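PDB 3QMW: thioesterase, which probably hydrolyses thioester bonds as an alpha/beta-hydrolase-fold thioesterase of the prodiginine biosynthetic pathway in Streptomyces coelicolor. Local coordinates for residues 43-55 with 242-256. Residues are numbered along the deposited sequence; the frame is centred on the assembly and turned at random.
Sequences VSAFRGWQERLGD and LNGGPSRDRLLAHLG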
ATOM      1  N   VAL D  43      16.201  -5.310 -13.041  1.00 39.56           N
ATOM      2  CA  VAL D  43      15.177  -5.825 -12.143  1.00 39.94           C
ATOM      3  C   VAL D  43      15.312  -5.336 -10.685  1.00 40.97           C
ATOM      4  O   VAL D  43      14.389  -5.474  -9.897  1.00 41.26           O
ATOM      5  CB  VAL D  43      15.182  -7.363 -12.137  1.00 39.79           C
ATOM      6  CG1 VAL D  43      14.659  -7.893 -13.454  1.00 39.36           C
ATOM      7  CG2 VAL D  43      16.575  -7.901 -11.834  1.00 38.90           C
ATOM      8  N   SER D  44      16.461  -4.785 -10.318  1.00 41.97           N
ATOM      9  CA  SER D  44      16.662  -4.256  -8.970  1.00 42.46           C
ATOM     10  C   SER D  44      15.741  -3.052  -8.657  1.00 43.00           C
ATOM     11  O   SER D  44      15.417  -2.803  -7.494  1.00 43.39           O
ATOM     12  CB  SER D  44      18.140  -3.883  -8.764  1.00 42.43           C
ATOM     13  OG  SER D  44      18.551  -2.922  -9.712  1.00 41.81           O
ATOM     14  N   ALA D  45      15.301  -2.316  -9.678  1.00 43.33           N
ATOM     15  CA  ALA D  45      14.325  -1.229  -9.474  1.00 43.48           C
ATOM     16  C   ALA D  45      13.047  -1.704  -8.745  1.00 43.66           C
ATOM     17  O   ALA D  45      12.329  -0.899  -8.143  1.00 43.85           O
ATOM     18  CB  ALA D  45      13.964  -0.587 -10.801  1.00 43.22           C
ATOM     19  N   PHE D  46      12.770  -3.002  -8.824  1.00 43.65           N
ATOM     20  CA  PHE D  46      11.636  -3.613  -8.147  1.00 43.70           C
ATOM     21  C   PHE D  46      12.078  -4.483  -6.988  1.00 44.14           C
ATOM     22  O   PHE D  46      11.461  -5.513  -6.712  1.00 44.32           O
ATOM     23  CB  PHE D  46      10.858  -4.487  -9.121  1.00 43.71           C
ATOM     24  CG  PHE D  46      10.449  -3.777 -10.357  1.00 42.52           C
ATOM     25  CD1 PHE D  46       9.508  -2.765 -10.292  1.00 42.34           C
ATOM     26  CD2 PHE D  46      10.995  -4.113 -11.578  1.00 41.02           C
ATOM     27  CE1 PHE D  46       9.115  -2.092 -11.415  1.00 41.97           C
ATOM     28  CE2 PHE D  46      10.614  -3.456 -12.710  1.00 41.57           C
ATOM     29  CZ  PHE D  46       9.668  -2.435 -12.636  1.00 42.49           C
ATOM     30  N   ARG D  47      13.151  -4.070  -6.318  1.00 44.60           N
ATOM     31  CA  ARG D  47      13.589  -4.712  -5.085  1.00 44.67           C
ATOM     32  C   ARG D  47      12.668  -4.228  -3.970  1.00 44.16           C
ATOM     33  O   ARG D  47      12.420  -3.033  -3.830  1.00 44.42           O
ATOM     34  CB  ARG D  47      15.039  -4.343  -4.773  1.00 44.88           C
ATOM     35  CG  ARG D  47      15.785  -5.318  -3.873  1.00 46.91           C
ATOM     36  CD  ARG D  47      17.249  -4.884  -3.650  1.00 49.87           C
ATOM     37  NE  ARG D  47      17.401  -3.743  -2.728  1.00 52.66           N
ATOM     38  CZ  ARG D  47      17.388  -2.444  -3.066  1.00 54.39           C
ATOM     39  NH1 ARG D  47      17.214  -2.044  -4.329  1.00 54.92           N
ATOM     40  NH2 ARG D  47      17.551  -1.519  -2.121  1.00 54.41           N
ATOM     41  N   GLY D  48      12.143  -5.167  -3.196  1.00 43.70           N
ATOM     42  CA  GLY D  48      11.305  -4.841  -2.064  1.00 43.13           C
ATOM     43  C   GLY D  48       9.824  -4.880  -2.372  1.00 42.63           C
ATOM     44  O   GLY D  48       9.016  -4.907  -1.454  1.00 43.11           O
ATOM     45  N   TRP D  49       9.459  -4.877  -3.651  1.00 41.85           N
ATOM     46  CA  TRP D  49       8.060  -4.818  -4.046  1.00 41.10           C
ATOM     47  C   TRP D  49       7.249  -6.007  -3.557  1.00 42.15           C
ATOM     48  O   TRP D  49       6.111  -5.827  -3.141  1.00 42.07           O
ATOM     49  CB  TRP D  49       7.924  -4.718  -5.563  1.00 40.61           C
ATOM     50  CG  TRP D  49       8.120  -3.350  -6.087  1.00 36.75           C
ATOM     51  CD1 TRP D  49       9.040  -2.441  -5.674  1.00 34.15           C
ATOM     52  CD2 TRP D  49       7.404  -2.741  -7.157  1.00 33.48           C
ATOM     53  NE1 TRP D  49       8.929  -1.289  -6.399  1.00 32.77           N
ATOM     54  CE2 TRP D  49       7.929  -1.443  -7.321  1.00 32.55           C
ATOM     55  CE3 TRP D  49       6.357  -3.159  -7.988  1.00 32.53           C
ATOM     56  CZ2 TRP D  49       7.441  -0.547  -8.284  1.00 31.82           C
ATOM     57  CZ3 TRP D  49       5.871  -2.272  -8.945  1.00 31.50           C
ATOM     58  CH2 TRP D  49       6.414  -0.982  -9.083  1.00 31.56           C
ATOM     59  N   GLN D  50       7.818  -7.213  -3.612  1.00 43.23           N
ATOM     60  CA  GLN D  50       7.076  -8.419  -3.223  1.00 43.90           C
ATOM     61  C   GLN D  50       6.561  -8.300  -1.797  1.00 44.96           C
ATOM     62  O   GLN D  50       5.403  -8.608  -1.515  1.00 45.12           O
ATOM     63  CB  GLN D  50       7.940  -9.673  -3.335  1.00 43.65           C
ATOM     64  CG  GLN D  50       7.184 -10.971  -3.011  1.00 43.50           C
ATOM     65  CD  GLN D  50       6.023 -11.224  -3.962  1.00 43.01           C
ATOM     66  OE1 GLN D  50       6.141 -10.992  -5.158  1.00 44.01           O
ATOM     67  NE2 GLN D  50       4.902 -11.696  -3.433  1.00 42.25           N
ATOM     68  N   GLU D  51       7.444  -7.848  -0.913  1.00 46.14           N
ATOM     69  CA  GLU D  51       7.149  -7.709   0.504  1.00 46.92           C
ATOM     70  C   GLU D  51       6.006  -6.726   0.740  1.00 47.45           C
ATOM     71  O   GLU D  51       5.190  -6.935   1.639  1.00 47.80           O
ATOM     72  CB  GLU D  51       8.392  -7.214   1.257  1.00 47.18           C
ATOM     73  CG  GLU D  51       9.508  -8.253   1.440  1.00 48.66           C
ATOM     74  CD  GLU D  51      10.378  -8.488   0.191  1.00 50.79           C
ATOM     75  OE1 GLU D  51      10.478  -7.586  -0.682  1.00 51.32           O
ATOM     76  OE2 GLU D  51      10.969  -9.593   0.090  1.00 52.27           O
ATOM     77  N   ARG D  52       5.953  -5.668  -0.068  1.00 47.77           N
ATOM     78  CA  ARG D  52       4.980  -4.587   0.116  1.00 48.31           C
ATOM     79  C   ARG D  52       3.601  -4.868  -0.449  1.00 48.78           C
ATOM     80  O   ARG D  52       2.686  -4.058  -0.252  1.00 48.61           O
ATOM     81  CB  ARG D  52       5.471  -3.300  -0.538  1.00 48.19           C
ATOM     82  CG  ARG D  52       6.778  -2.795  -0.012  1.00 48.55           C
ATOM     83  CD  ARG D  52       6.719  -2.465   1.475  1.00 48.98           C
ATOM     84  NE  ARG D  52       7.769  -1.501   1.800  1.00 48.70           N
ATOM     85  CZ  ARG D  52       7.667  -0.187   1.625  1.00 47.02           C
ATOM     86  NH1 ARG D  52       8.694   0.592   1.934  1.00 47.49           N
ATOM     87  NH2 ARG D  52       6.547   0.352   1.159  1.00 45.29           N
ATOM     88  N   LEU D  53       3.446  -5.979  -1.166  1.00 49.35           N
ATOM     89  CA  LEU D  53       2.180  -6.265  -1.836  1.00 49.94           C
ATOM     90  C   LEU D  53       1.503  -7.528  -1.332  1.00 50.33           C
ATOM     91  O   LEU D  53       0.305  -7.707  -1.564  1.00 50.41           O
ATOM     92  CB  LEU D  53       2.374  -6.335  -3.353  1.00 50.04           C
ATOM     93  CG  LEU D  53       2.868  -5.057  -4.056  1.00 50.68           C
ATOM     94  CD1 LEU D  53       2.979  -5.305  -5.551  1.00 50.94           C
ATOM     95  CD2 LEU D  53       1.974  -3.834  -3.801  1.00 51.33           C
ATOM     96  N   GLY D  54       2.249  -8.394  -0.653  1.00 50.96           N
ATOM     97  CA  GLY D  54       1.668  -9.589  -0.044  1.00 51.78           C
ATOM     98  C   GLY D  54       1.694 -10.816  -0.940  1.00 52.51           C
ATOM     99  O   GLY D  54       2.408 -10.845  -1.946  1.00 52.82           O
ATOM    100  N   ASP D  55       0.900 -11.821  -0.572  1.00 53.16           N
ATOM    101  CA  ASP D  55       1.001 -13.162  -1.157  1.00 53.83           C
ATOM    102  C   ASP D  55      -0.081 -13.510  -2.191  1.00 53.76           C
ATOM    103  O   ASP D  55      -0.138 -14.652  -2.651  1.00 54.11           O
ATOM    104  CB  ASP D  55       0.986 -14.220  -0.040  1.00 54.13           C
ATOM    105  CG  ASP D  55       1.994 -13.924   1.075  1.00 55.50           C
ATOM    106  OD1 ASP D  55       2.949 -13.147   0.839  1.00 56.00           O
ATOM    107  OD2 ASP D  55       1.825 -14.472   2.194  1.00 57.14           O
ATOM    108  N   LEU D 242      10.613   6.354  -8.392  1.00 55.64           N
ATOM    109  CA  LEU D 242      10.498   4.896  -8.227  1.00 55.28           C
ATOM    110  C   LEU D 242      11.623   4.251  -7.419  1.00 54.97           C
ATOM    111  O   LEU D 242      11.424   3.206  -6.802  1.00 55.12           O
ATOM    112  CB  LEU D 242      10.429   4.222  -9.609  1.00 55.22           C
ATOM    113  CG  LEU D 242      10.033   2.747  -9.621  1.00 54.43           C
ATOM    114  CD1 LEU D 242       8.675   2.593  -8.987  1.00 54.75           C
ATOM    115  CD2 LEU D 242      10.025   2.199 -11.016  1.00 53.09           C
ATOM    116  N   ASN D 243      12.800   4.861  -7.436  1.00 54.68           N
ATOM    117  CA  ASN D 243      13.947   4.321  -6.716  1.00 54.52           C
ATOM    118  C   ASN D 243      13.706   4.260  -5.206  1.00 54.17           C
ATOM    119  O   ASN D 243      14.013   3.252  -4.573  1.00 54.94           O
ATOM    120  CB  ASN D 243      15.203   5.149  -7.015  1.00 54.78           C
ATOM    121  CG  ASN D 243      15.512   5.235  -8.507  1.00 55.06           C
ATOM    122  OD1 ASN D 243      15.359   4.254  -9.251  1.00 54.06           O
ATOM    123  ND2 ASN D 243      15.947   6.413  -8.949  1.00 55.46           N
ATOM    124  N   GLY D 244      13.155   5.329  -4.636  1.00 53.31           N
ATOM    125  CA  GLY D 244      12.886   5.383  -3.203  1.00 52.52           C
ATOM    126  C   GLY D 244      12.158   6.655  -2.813  1.00 52.01           C
ATOM    127  O   GLY D 244      12.158   7.641  -3.569  1.00 52.47           O
ATOM    128  N   GLY D 245      11.517   6.632  -1.648  1.00 50.85           N
ATOM    129  CA  GLY D 245      10.853   7.814  -1.104  1.00 50.04           C
ATOM    130  C   GLY D 245       9.350   7.659  -0.926  1.00 49.18           C
ATOM    131  O   GLY D 245       8.809   6.571  -1.139  1.00 49.03           O
ATOM    132  N   PRO D 246       8.667   8.758  -0.548  1.00 47.96           N
ATOM    133  CA  PRO D 246       7.237   8.760  -0.246  1.00 47.31           C
ATOM    134  C   PRO D 246       6.351   8.316  -1.411  1.00 46.67           C
ATOM    135  O   PRO D 246       5.347   7.637  -1.181  1.00 46.50           O
ATOM    136  CB  PRO D 246       6.941  10.225   0.112  1.00 47.40           C
ATOM    137  CG  PRO D 246       8.276  10.881   0.328  1.00 47.65           C
ATOM    138  CD  PRO D 246       9.245  10.115  -0.499  1.00 48.00           C
ATOM    139  N   SER D 247       6.708   8.700  -2.642  1.00 45.73           N
ATOM    140  CA  SER D 247       5.901   8.365  -3.825  1.00 44.97           C
ATOM    141  C   SER D 247       6.116   6.939  -4.350  1.00 44.42           C
ATOM    142  O   SER D 247       5.245   6.382  -5.005  1.00 44.22           O
ATOM    143  CB  SER D 247       6.117   9.389  -4.937  1.00 44.87           C
ATOM    144  OG  SER D 247       7.475   9.717  -5.070  1.00 44.78           O
ATOM    145  N   ARG D 248       7.265   6.340  -4.064  1.00 44.08           N
ATOM    146  CA  ARG D 248       7.448   4.916  -4.342  1.00 43.69           C
ATOM    147  C   ARG D 248       6.516   4.128  -3.444  1.00 43.79           C
ATOM    148  O   ARG D 248       5.922   3.139  -3.875  1.00 43.86           O
ATOM    149  CB  ARG D 248       8.894   4.470  -4.098  1.00 43.53           C
ATOM    150  CG  ARG D 248       9.037   2.959  -3.939  1.00 42.68           C
ATOM    151  CD  ARG D 248      10.437   2.566  -3.637  1.00 42.12           C
ATOM    152  NE  ARG D 248      10.597   1.117  -3.656  1.00 42.74           N
ATOM    153  CZ  ARG D 248      10.478   0.310  -2.601  1.00 42.78           C
ATOM    154  NH1 ARG D 248      10.173   0.796  -1.396  1.00 43.06           N
ATOM    155  NH2 ARG D 248      10.652  -1.004  -2.757  1.00 41.81           N
ATOM    156  N   ASP D 249       6.432   4.562  -2.181  1.00 44.03           N
ATOM    157  CA  ASP D 249       5.498   3.996  -1.193  1.00 44.13           C
ATOM    158  C   ASP D 249       4.042   4.154  -1.637  1.00 43.74           C
ATOM    159  O   ASP D 249       3.272   3.200  -1.545  1.00 43.63           O
ATOM    160  CB  ASP D 249       5.692   4.641   0.196  1.00 44.30           C
ATOM    161  CG  ASP D 249       6.856   4.040   0.978  1.00 45.00           C
ATOM    162  OD1 ASP D 249       6.884   2.804   1.158  1.00 45.86           O
ATOM    163  OD2 ASP D 249       7.729   4.806   1.444  1.00 46.55           O
ATOM    164  N   ARG D 250       3.675   5.337  -2.135  1.00 43.43           N
ATOM    165  CA  ARG D 250       2.303   5.569  -2.595  1.00 43.60           C
ATOM    166  C   ARG D 250       1.956   4.797  -3.861  1.00 42.97           C
ATOM    167  O   ARG D 250       0.887   4.181  -3.925  1.00 43.24           O
ATOM    168  CB  ARG D 250       2.011   7.054  -2.798  1.00 44.15           C
ATOM    169  CG  ARG D 250       1.327   7.715  -1.620  1.00 46.59           C
ATOM    170  CD  ARG D 250       0.519   8.951  -2.057  1.00 50.89           C
ATOM    171  NE  ARG D 250      -0.332   9.475  -0.979  1.00 53.50           N
ATOM    172  CZ  ARG D 250       0.111  10.166   0.079  1.00 55.76           C
ATOM    173  NH1 ARG D 250       1.409  10.433   0.236  1.00 56.44           N
ATOM    174  NH2 ARG D 250      -0.753  10.591   0.995  1.00 56.37           N
ATOM    175  N   LEU D 251       2.840   4.819  -4.864  1.00 42.04           N
ATOM    176  CA  LEU D 251       2.647   3.988  -6.058  1.00 40.98           C
ATOM    177  C   LEU D 251       2.276   2.580  -5.623  1.00 40.29           C
ATOM    178  O   LEU D 251       1.256   2.056  -6.041  1.00 39.76           O
ATOM    179  CB  LEU D 251       3.900   3.929  -6.935  1.00 40.92           C
ATOM    180  CG  LEU D 251       3.893   2.802  -7.990  1.00 40.40           C
ATOM    181  CD1 LEU D 251       3.153   3.258  -9.209  1.00 40.85           C
ATOM    182  CD2 LEU D 251       5.274   2.361  -8.368  1.00 39.56           C
ATOM    183  N   LEU D 252       3.111   1.988  -4.774  1.00 39.65           N
ATOM    184  CA  LEU D 252       2.894   0.619  -4.281  1.00 39.59           C
ATOM    185  C   LEU D 252       1.558   0.392  -3.570  1.00 39.69           C
ATOM    186  O   LEU D 252       1.011  -0.716  -3.599  1.00 39.57           O
ATOM    187  CB  LEU D 252       4.033   0.207  -3.340  1.00 39.23           C
ATOM    188  CG  LEU D 252       5.362  -0.128  -4.017  1.00 38.90           C
ATOM    189  CD1 LEU D 252       6.446  -0.265  -2.981  1.00 37.21           C
ATOM    190  CD2 LEU D 252       5.248  -1.410  -4.866  1.00 37.06           C
ATOM    191  N   ALA D 253       1.053   1.433  -2.911  1.00 40.05           N
ATOM    192  CA  ALA D 253      -0.182   1.335  -2.143  1.00 40.23           C
ATOM    193  C   ALA D 253      -1.359   1.408  -3.097  1.00 40.56           C
ATOM    194  O   ALA D 253      -2.306   0.629  -2.976  1.00 40.55           O
ATOM    195  CB  ALA D 253      -0.249   2.437  -1.105  1.00 40.24           C
ATOM    196  N   HIS D 254      -1.292   2.326  -4.059  1.00 40.98           N
ATOM    197  CA  HIS D 254      -2.267   2.346  -5.159  1.00 41.40           C
ATOM    198  C   HIS D 254      -2.332   1.007  -5.910  1.00 41.56           C
ATOM    199  O   HIS D 254      -3.412   0.499  -6.175  1.00 41.87           O
ATOM    200  CB  HIS D 254      -1.980   3.493  -6.121  1.00 41.30           C
ATOM    201  CG  HIS D 254      -2.361   4.833  -5.579  1.00 42.52           C
ATOM    202  ND1 HIS D 254      -3.676   5.223  -5.414  1.00 44.61           N
ATOM    203  CD2 HIS D 254      -1.606   5.876  -5.161  1.00 43.27           C
ATOM    204  CE1 HIS D 254      -3.712   6.448  -4.917  1.00 44.55           C
ATOM    205  NE2 HIS D 254      -2.470   6.869  -4.755  1.00 43.58           N
ATOM    206  N   LEU D 255      -1.188   0.418  -6.226  1.00 42.13           N
ATOM    207  CA  LEU D 255      -1.170  -0.889  -6.879  1.00 42.67           C
ATOM    208  C   LEU D 255      -1.917  -1.909  -6.037  1.00 43.43           C
ATOM    209  O   LEU D 255      -2.706  -2.698  -6.550  1.00 42.82           O
ATOM    210  CB  LEU D 255       0.268  -1.361  -7.126  1.00 42.71           C
ATOM    211  CG  LEU D 255       1.070  -0.554  -8.169  1.00 42.79           C
ATOM    212  CD1 LEU D 255       2.532  -1.000  -8.223  1.00 42.38           C
ATOM    213  CD2 LEU D 255       0.441  -0.629  -9.551  1.00 40.47           C
ATOM    214  N   GLY D 256      -1.688  -1.862  -4.730  1.00 44.73           N
ATOM    215  CA  GLY D 256      -2.339  -2.775  -3.803  1.00 45.82           C
ATOM    216  C   GLY D 256      -3.852  -2.683  -3.764  1.00 46.97           C
ATOM    217  O   GLY D 256      -4.515  -3.688  -3.464  1.00 47.23           O
TER
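W49 lies across the C-terminal helix of this alpha/beta-hydrolase fold, its side chain a knob among R248, L251, L252 and L255. The axes of 49-53 and 246-256 approach to 10.2 Å with 52° between their N-to-C directions. The contact thus joins a short, weakly bonded helix after strand 31-36 to the long one after strand 230-235.

The apolar evidence centres on the indole. L252 CD2 sits over one face in a CH-pi contact, 3.6 Å from the centroid of the five-membered ring and 17° off its normal; F46 CD1 covers the opposite face. At the edge, in the ring plane, L242 CD1 meets W49 CZ2 at 3.4 Å, while L251 CD2 and L255 CD1 close on the six-membered ring. With CG anti to the carbonyl carbon (chi1 -81°), the indole swings over to the helix. The ring of F102 also meets the indole, the planes being steeply inclined. Replacing the indole by an alanine is likely to open a gap between L252 CD2 and F46 CD1, which now cover its two faces. Farther along, L53 CD2 rests on the carbonyl O of L252.

The R52-D249 pair lies at the subunit interface, where E51 and G54 of the second subunit pack on R52 and D249 respectively. R52 and D249 form a salt bridge, guanidinium and carboxylate nearly coplanar, with OD1 taking both terminal nitrogens; the NH1 bond is weak. R248 NH1 stands 3.6 Å from R52 NH1, a like-charge approach that D249 probably offsets. The extended R248 chain ends in a weak hydrogen bond, NH2 to R47 O at 2.9 Å.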